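Halotolerant alpha-type carbonic anhydrase (dCA II) (PDB 1Y7W) catalyses, as an alpha-type carbonic anhydrase, the reversible hydration of carbon dioxide to bicarbonate at a zinc ion, in a salt-tolerant alga. Local coordinates at residues Asp24-Phe30 with Asp271-Met277; His130-Phe134 with Met256-Val260. All blocks are in the same frame, centred on the assembly; numbering follows the deposited sequence.

How the contacts relate
Contact 1 (24-30 with 271-277) joins two loops far apart in the chain and is partly buried, with Met26 and Phe30 exposed. Contact 2 (130-134 with 256-260) is buried and sets the end of strand 120-133, in the central sheet, against helix 253-266. Contact 1 is held mainly by hydrogen bonds to backbone atoms and by waters; contact 2 has no hydrogen bond across it and rests on aromatic rings and a methionine. Their centres lie about 13 Å apart, and they meet at Asn274: its O accepts from ND1 of His132, whose NE2 binds the zinc ion, and its OD1 accepts from His133 N.

Contact 1: Asp24-Phe30 with Asp271-Met277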
loop_
_atom_site.group_PDB
_atom_site.type_symbol
_atom_site.label_atom_id
_atom_site.label_comp_id
_atom_site.label_asym_id
_atom_site.label_seq_id
_atom_site.Cartn_x
_atom_site.Cartn_y
_atom_site.Cartn_z
ATOM N N ASP A 24 12.302 -13.088 2.337
ATOM C CA ASP A 24 12.197 -12.797 0.914
ATOM C C ASP A 24 10.828 -13.301 0.430
ATOM O O ASP A 24 10.024 -13.812 1.214
ATOM C CB ASP A 24 13.320 -13.445 0.110
ATOM C CG ASP A 24 13.312 -14.957 0.187
ATOM O OD1 ASP A 24 12.269 -15.615 -0.026
ATOM O OD2 ASP A 24 14.400 -15.499 0.466
ATOM N N TYR A 25 10.578 -13.106 -0.854
ATOM C CA TYR A 25 9.296 -13.470 -1.445
ATOM C C TYR A 25 9.308 -14.713 -2.278
ATOM O O TYR A 25 8.340 -14.989 -3.028
ATOM C CB TYR A 25 8.768 -12.313 -2.295
ATOM C CG TYR A 25 8.314 -11.161 -1.434
ATOM C CD1 TYR A 25 9.201 -10.134 -1.073
ATOM C CD2 TYR A 25 6.992 -11.075 -1.020
ATOM C CE1 TYR A 25 8.747 -9.024 -0.323
ATOM C CE2 TYR A 25 6.529 -9.976 -0.269
ATOM C CZ TYR A 25 7.402 -8.964 0.062
ATOM O OH TYR A 25 6.892 -7.841 0.717
ATOM N N MET A 26 10.367 -15.506 -2.151
ATOM C CA MET A 26 10.417 -16.718 -2.951
ATOM C C MET A 26 9.213 -17.625 -2.727
ATOM O O MET A 26 8.730 -18.242 -3.664
ATOM C CB MET A 26 11.721 -17.479 -2.716
ATOM C CG MET A 26 11.867 -18.666 -3.654
ATOM S SD MET A 26 13.366 -19.634 -3.399
ATOM C CE MET A 26 12.624 -21.090 -2.399
ATOM N N GLN A 27 8.702 -17.701 -1.496
ATOM C CA GLN A 27 7.547 -18.533 -1.243
ATOM C C GLN A 27 6.344 -17.687 -0.896
ATOM O O GLN A 27 5.390 -18.187 -0.299
ATOM C CB GLN A 27 7.811 -19.500 -0.083
ATOM C CG GLN A 27 8.904 -20.520 -0.412
ATOM C CD GLN A 27 9.090 -21.477 0.716
ATOM O OE1 GLN A 27 8.119 -21.959 1.327
ATOM N NE2 GLN A 27 10.333 -21.730 1.044
ATOM N N HIS A 28 6.400 -16.425 -1.284
ATOM C CA HIS A 28 5.315 -15.477 -1.016
ATOM C C HIS A 28 4.890 -15.493 0.447
ATOM O O HIS A 28 3.719 -15.346 0.780
ATOM C CB HIS A 28 4.131 -15.764 -1.946
ATOM C CG HIS A 28 4.510 -15.628 -3.385
ATOM N ND1 HIS A 28 4.671 -14.399 -4.006
ATOM C CD2 HIS A 28 4.943 -16.563 -4.269
ATOM C CE1 HIS A 28 5.186 -14.591 -5.220
ATOM N NE2 HIS A 28 5.367 -15.893 -5.396
ATOM N N GLY A 29 5.888 -15.639 1.319
ATOM C CA GLY A 29 5.605 -15.646 2.742
ATOM C C GLY A 29 5.129 -16.945 3.361
ATOM O O GLY A 29 4.851 -16.996 4.560
ATOM N N PHE A 30 5.019 -18.004 2.568
ATOM C CA PHE A 30 4.561 -19.279 3.102
ATOM C C PHE A 30 5.500 -19.718 4.238
ATOM O O PHE A 30 5.051 -20.388 5.157
ATOM C CB PHE A 30 4.564 -20.377 1.985
ATOM C CG PHE A 30 4.051 -21.717 2.429
ATOM C CD1 PHE A 30 2.757 -21.888 2.893
ATOM C CD2 PHE A 30 4.858 -22.851 2.278
ATOM C CE1 PHE A 30 2.266 -23.174 3.188
ATOM C CE2 PHE A 30 4.376 -24.120 2.578
ATOM C CZ PHE A 30 3.079 -24.269 3.032
ATOM N N ASP A 271 13.531 -10.067 -5.315
ATOM C CA ASP A 271 12.370 -10.743 -5.886
ATOM C C ASP A 271 11.619 -9.663 -6.639
ATOM O O ASP A 271 11.236 -8.617 -6.072
ATOM C CB ASP A 271 11.465 -11.338 -4.794
ATOM C CG ASP A 271 12.111 -12.523 -4.085
ATOM O OD1 ASP A 271 12.429 -13.535 -4.778
ATOM O OD2 ASP A 271 12.315 -12.426 -2.854
ATOM N N VAL A 272 11.374 -9.921 -7.912
ATOM C CA VAL A 272 10.692 -8.950 -8.733
ATOM C C VAL A 272 9.186 -8.998 -8.484
ATOM O O VAL A 272 8.502 -8.033 -8.761
ATOM C CB VAL A 272 11.000 -9.226 -10.206
ATOM C CG1 VAL A 272 10.275 -8.268 -11.080
ATOM C CG2 VAL A 272 12.497 -9.072 -10.455
ATOM N N VAL A 273 8.669 -10.119 -7.991
ATOM C CA VAL A 273 7.228 -10.236 -7.729
ATOM C C VAL A 273 7.131 -10.232 -6.157
ATOM O O VAL A 273 7.358 -11.254 -5.485
ATOM C CB VAL A 273 6.648 -11.552 -8.317
ATOM C CG1 VAL A 273 5.117 -11.542 -8.190
ATOM C CG2 VAL A 273 7.016 -11.676 -9.839
ATOM N N ASN A 274 6.782 -9.077 -5.584
ATOM C CA ASN A 274 6.813 -8.962 -4.119
ATOM C C ASN A 274 5.490 -8.948 -3.382
ATOM O O ASN A 274 5.153 -7.971 -2.662
ATOM C CB ASN A 274 7.633 -7.700 -3.770
ATOM C CG ASN A 274 6.989 -6.418 -4.287
ATOM O OD1 ASN A 274 6.338 -6.426 -5.337
ATOM N ND2 ASN A 274 7.190 -5.288 -3.567
ATOM N N ASN A 275 4.688 -9.988 -3.605
ATOM C CA ASN A 275 3.417 -10.122 -2.915
ATOM C C ASN A 275 3.412 -11.259 -1.891
ATOM O O ASN A 275 3.913 -12.383 -2.148
ATOM C CB ASN A 275 2.259 -10.389 -3.902
ATOM C CG ASN A 275 2.458 -11.709 -4.665
ATOM O OD1 ASN A 275 3.523 -11.939 -5.185
ATOM N ND2 ASN A 275 1.446 -12.549 -4.710
ATOM N N ARG A 276 2.805 -10.973 -0.721
ATOM C CA ARG A 276 2.620 -12.023 0.272
ATOM C C ARG A 276 1.345 -12.784 -0.183
ATOM O O ARG A 276 0.382 -12.165 -0.682
ATOM C CB ARG A 276 2.302 -11.459 1.666
ATOM C CG ARG A 276 2.157 -12.599 2.671
ATOM C CD ARG A 276 1.679 -11.995 4.040
ATOM N NE ARG A 276 1.793 -12.970 5.136
ATOM C CZ ARG A 276 1.338 -12.763 6.365
ATOM N NH1 ARG A 276 0.725 -11.610 6.638
ATOM N NH2 ARG A 276 1.491 -13.694 7.322
ATOM N N MET A 277 1.315 -14.103 -0.002
ATOM C CA MET A 277 0.107 -14.875 -0.389
ATOM C C MET A 277 -1.148 -14.496 0.435
ATOM O O MET A 277 -1.053 -13.991 1.587
ATOM C CB MET A 277 0.371 -16.366 -0.190
ATOM C CG MET A 277 0.770 -16.656 1.244
ATOM S SD MET A 277 1.550 -18.283 1.473
ATOM C CE MET A 277 0.258 -19.310 0.805
HETATM O O HOH W 1 8.612 -14.294 -5.814
HETATM O O HOH W 2 2.783 -15.654 5.703
#
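Two loops meet where an Asx turn and a type I turn fold Asp24-His28 against the irregular segment 271-277, with the Tyr25 side chain about 7 Å from the zinc ion. Tyr25 N donates to Asp271 OD2 (2.7 Å), coming from above the carboxylate plane, while Asp24 OD1 closes the Asx turn on Met26 N. Asn274 CA and CB lie over one face of the Tyr25 ring, the amide plane turned steeply to it: CB of Asn274 stands 3.9 Å from the centroid of the Tyr25 ring, a CH-pi contact. Asn274 itself is tied to the metal-bearing strand at His132 and His133. Further along, His28 ND1 gives a hydrogen bond to Asn275 O (2.8 Å), in the plane of both ring and carbonyl. With CG of His28 anti to its own carbonyl carbon (chi1 -60°), the imidazole turns toward the 271-277 loop. The backbone bond from Met277 N to His28 O (2.8 Å) is the third hydrogen bond across the contact, and Met277 SD sits at the edge of the Phe30 ring, 3.7 Å from Phe30 CB. Water 2 bridges Gly29 O and Arg276 NH2, whose neighbour NH1 reaches Gln51. Asp24 OD1 and Asp271 OD2 are only 4.3 Å apart, two like charges that probably repel; the amide hydrogens of Met26 and Tyr25, each facing one of these oxygens, would offset part of that cost.

Contact 2: His130-Phe134 with Met256-Val260; sequences HFHHF and MKLFV. With ZN (zinc ion), chain D.
The zinc-bearing strand of the carbonic anhydrase sheet packs its other side on helix 253-266, the axes of the short segments 130-133 and 256-260 running at 96° to each other. His130 NE2 (2.0 Å) and His132 NE2 (2.1 Å) bind the zinc ion together with a water, while Phe131 and His133 turn toward the helix. There Phe259 lies against both: its CE2 is 3.8 Å from Phe131 CG, the two ring planes set obliquely at 55°, and its CD2 comes within 3.4 Å of His133 CD2. Phe259 CB also sits over the His133 face; NE2 of that ring accepts from Gly100 N and ND1 donates to Val272 O. Phe134 carries the rest. Met256, its chain bent twice, plants its CE squarely over the Phe134 ring, 3.8 Å from the centroid, and Val260 CG2 approaches Phe134 CZ at 3.2 Å. An alanine in place of Phe134 would remove that ring and is likely to leave the Met256 methyl without its aromatic face and a gap beside Val260. Phe131, His133 and Phe259 form an aromatic cluster here; two zinc-binding histidines at alternate positions of one strand, with a third, His150, on neighbouring strand 147-155, are typical of alpha-carbonic anhydrases.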
loop_
_atom_site.group_PDB
_atom_site.type_symbol
_atom_site.label_atom_id
_atom_site.label_comp_id
_atom_site.label_asym_id
_atom_site.label_seq_id
_atom_site.Cartn_x
_atom_site.Cartn_y
_atom_site.Cartn_z
ATOM N N HIS A 130 3.825 2.678 -1.244
ATOM C CA HIS A 130 4.794 1.779 -1.917
ATOM C C HIS A 130 4.002 0.833 -2.824
ATOM O O HIS A 130 2.757 0.862 -2.831
ATOM C CB HIS A 130 5.658 0.977 -0.903
ATOM C CG HIS A 130 4.842 0.128 0.031
ATOM N ND1 HIS A 130 4.406 0.561 1.273
ATOM C CD2 HIS A 130 4.321 -1.099 -0.135
ATOM C CE1 HIS A 130 3.638 -0.371 1.825
ATOM N NE2 HIS A 130 3.568 -1.390 0.991
ATOM N N PHE A 131 4.711 -0.026 -3.525
ATOM C CA PHE A 131 4.019 -0.885 -4.490
ATOM C C PHE A 131 4.313 -2.379 -4.337
ATOM O O PHE A 131 5.393 -2.770 -3.877
ATOM C CB PHE A 131 4.449 -0.525 -5.927
ATOM C CG PHE A 131 4.119 0.889 -6.354
ATOM C CD1 PHE A 131 5.011 1.930 -6.115
ATOM C CD2 PHE A 131 2.907 1.162 -6.990
ATOM C CE1 PHE A 131 4.683 3.219 -6.503
ATOM C CE2 PHE A 131 2.554 2.442 -7.388
ATOM C CZ PHE A 131 3.448 3.485 -7.138
ATOM N N HIS A 132 3.357 -3.193 -4.784
ATOM C CA HIS A 132 3.569 -4.659 -4.819
ATOM C C HIS A 132 3.360 -4.857 -6.328
ATOM O O HIS A 132 2.270 -4.598 -6.855
ATOM C CB HIS A 132 2.550 -5.367 -3.926
ATOM C CG HIS A 132 2.800 -5.100 -2.472
ATOM N ND1 HIS A 132 3.747 -5.788 -1.751
ATOM C CD2 HIS A 132 2.344 -4.116 -1.650
ATOM C CE1 HIS A 132 3.854 -5.264 -0.536
ATOM N NE2 HIS A 132 3.017 -4.247 -0.453
ATOM N N HIS A 133 4.460 -5.241 -6.995
ATOM C CA HIS A 133 4.494 -5.321 -8.450
ATOM C C HIS A 133 4.490 -6.711 -9.073
ATOM O O HIS A 133 5.070 -7.656 -8.535
ATOM C CB HIS A 133 5.677 -4.458 -9.011
ATOM C CG HIS A 133 6.903 -4.362 -8.108
ATOM N ND1 HIS A 133 7.831 -5.369 -7.961
ATOM C CD2 HIS A 133 7.357 -3.334 -7.341
ATOM C CE1 HIS A 133 8.802 -4.969 -7.155
ATOM N NE2 HIS A 133 8.536 -3.732 -6.765
ATOM N N PHE A 134 3.820 -6.773 -10.228
ATOM C CA PHE A 134 3.599 -7.955 -11.039
ATOM C C PHE A 134 2.479 -8.863 -10.548
ATOM O O PHE A 134 1.733 -9.414 -11.362
ATOM C CB PHE A 134 4.895 -8.680 -11.284
ATOM C CG PHE A 134 5.775 -7.909 -12.237
ATOM C CD1 PHE A 134 5.459 -7.851 -13.606
ATOM C CD2 PHE A 134 6.815 -7.114 -11.763
ATOM C CE1 PHE A 134 6.185 -6.992 -14.454
ATOM C CE2 PHE A 134 7.521 -6.276 -12.594
ATOM C CZ PHE A 134 7.213 -6.211 -13.932
ATOM N N MET A 256 5.141 -1.334 -16.543
ATOM C CA MET A 256 5.579 -2.317 -15.548
ATOM C C MET A 256 7.082 -2.574 -15.612
ATOM O O MET A 256 7.708 -2.998 -14.620
ATOM C CB MET A 256 4.807 -3.635 -15.722
ATOM C CG MET A 256 3.356 -3.557 -15.257
ATOM S SD MET A 256 3.142 -2.927 -13.524
ATOM C CE MET A 256 4.076 -4.201 -12.632
ATOM N N LYS A 257 7.673 -2.299 -16.776
ATOM C CA LYS A 257 9.106 -2.503 -16.931
ATOM C C LYS A 257 9.905 -1.651 -15.947
ATOM O O LYS A 257 10.983 -2.057 -15.514
ATOM C CB LYS A 257 9.556 -2.169 -18.376
ATOM C CG LYS A 257 11.101 -2.201 -18.584
ATOM C CD LYS A 257 11.477 -2.469 -20.076
ATOM C CE LYS A 257 13.005 -2.331 -20.312
ATOM N NZ LYS A 257 13.449 -0.967 -19.942
ATOM N N LEU A 258 9.368 -0.491 -15.568
ATOM C CA LEU A 258 10.081 0.373 -14.612
ATOM C C LEU A 258 10.395 -0.424 -13.323
ATOM O O LEU A 258 11.501 -0.331 -12.778
ATOM C CB LEU A 258 9.225 1.592 -14.236
ATOM C CG LEU A 258 9.707 2.416 -13.008
ATOM C CD1 LEU A 258 10.925 3.244 -13.431
ATOM C CD2 LEU A 258 8.625 3.367 -12.530
ATOM N N PHE A 259 9.411 -1.186 -12.836
ATOM C CA PHE A 259 9.600 -1.958 -11.609
ATOM C C PHE A 259 10.690 -3.009 -11.702
ATOM O O PHE A 259 11.455 -3.213 -10.739
ATOM C CB PHE A 259 8.252 -2.554 -11.149
ATOM C CG PHE A 259 7.249 -1.492 -10.786
ATOM C CD1 PHE A 259 6.184 -1.187 -11.616
ATOM C CD2 PHE A 259 7.420 -0.756 -9.615
ATOM C CE1 PHE A 259 5.296 -0.175 -11.297
ATOM C CE2 PHE A 259 6.537 0.262 -9.275
ATOM C CZ PHE A 259 5.464 0.552 -10.125
ATOM N N VAL A 260 10.786 -3.676 -12.848
ATOM C CA VAL A 260 11.857 -4.660 -13.025
ATOM C C VAL A 260 13.223 -3.977 -13.097
ATOM O O VAL A 260 14.198 -4.375 -12.440
ATOM C CB VAL A 260 11.708 -5.444 -14.356
ATOM C CG1 VAL A 260 12.716 -6.585 -14.380
ATOM C CG2 VAL A 260 10.375 -5.932 -14.500
HETATM ZN ZN ZN D . 2.400 -3.002 1.077
HETATM O O HOH W 3 3.193 -4.045 2.470
#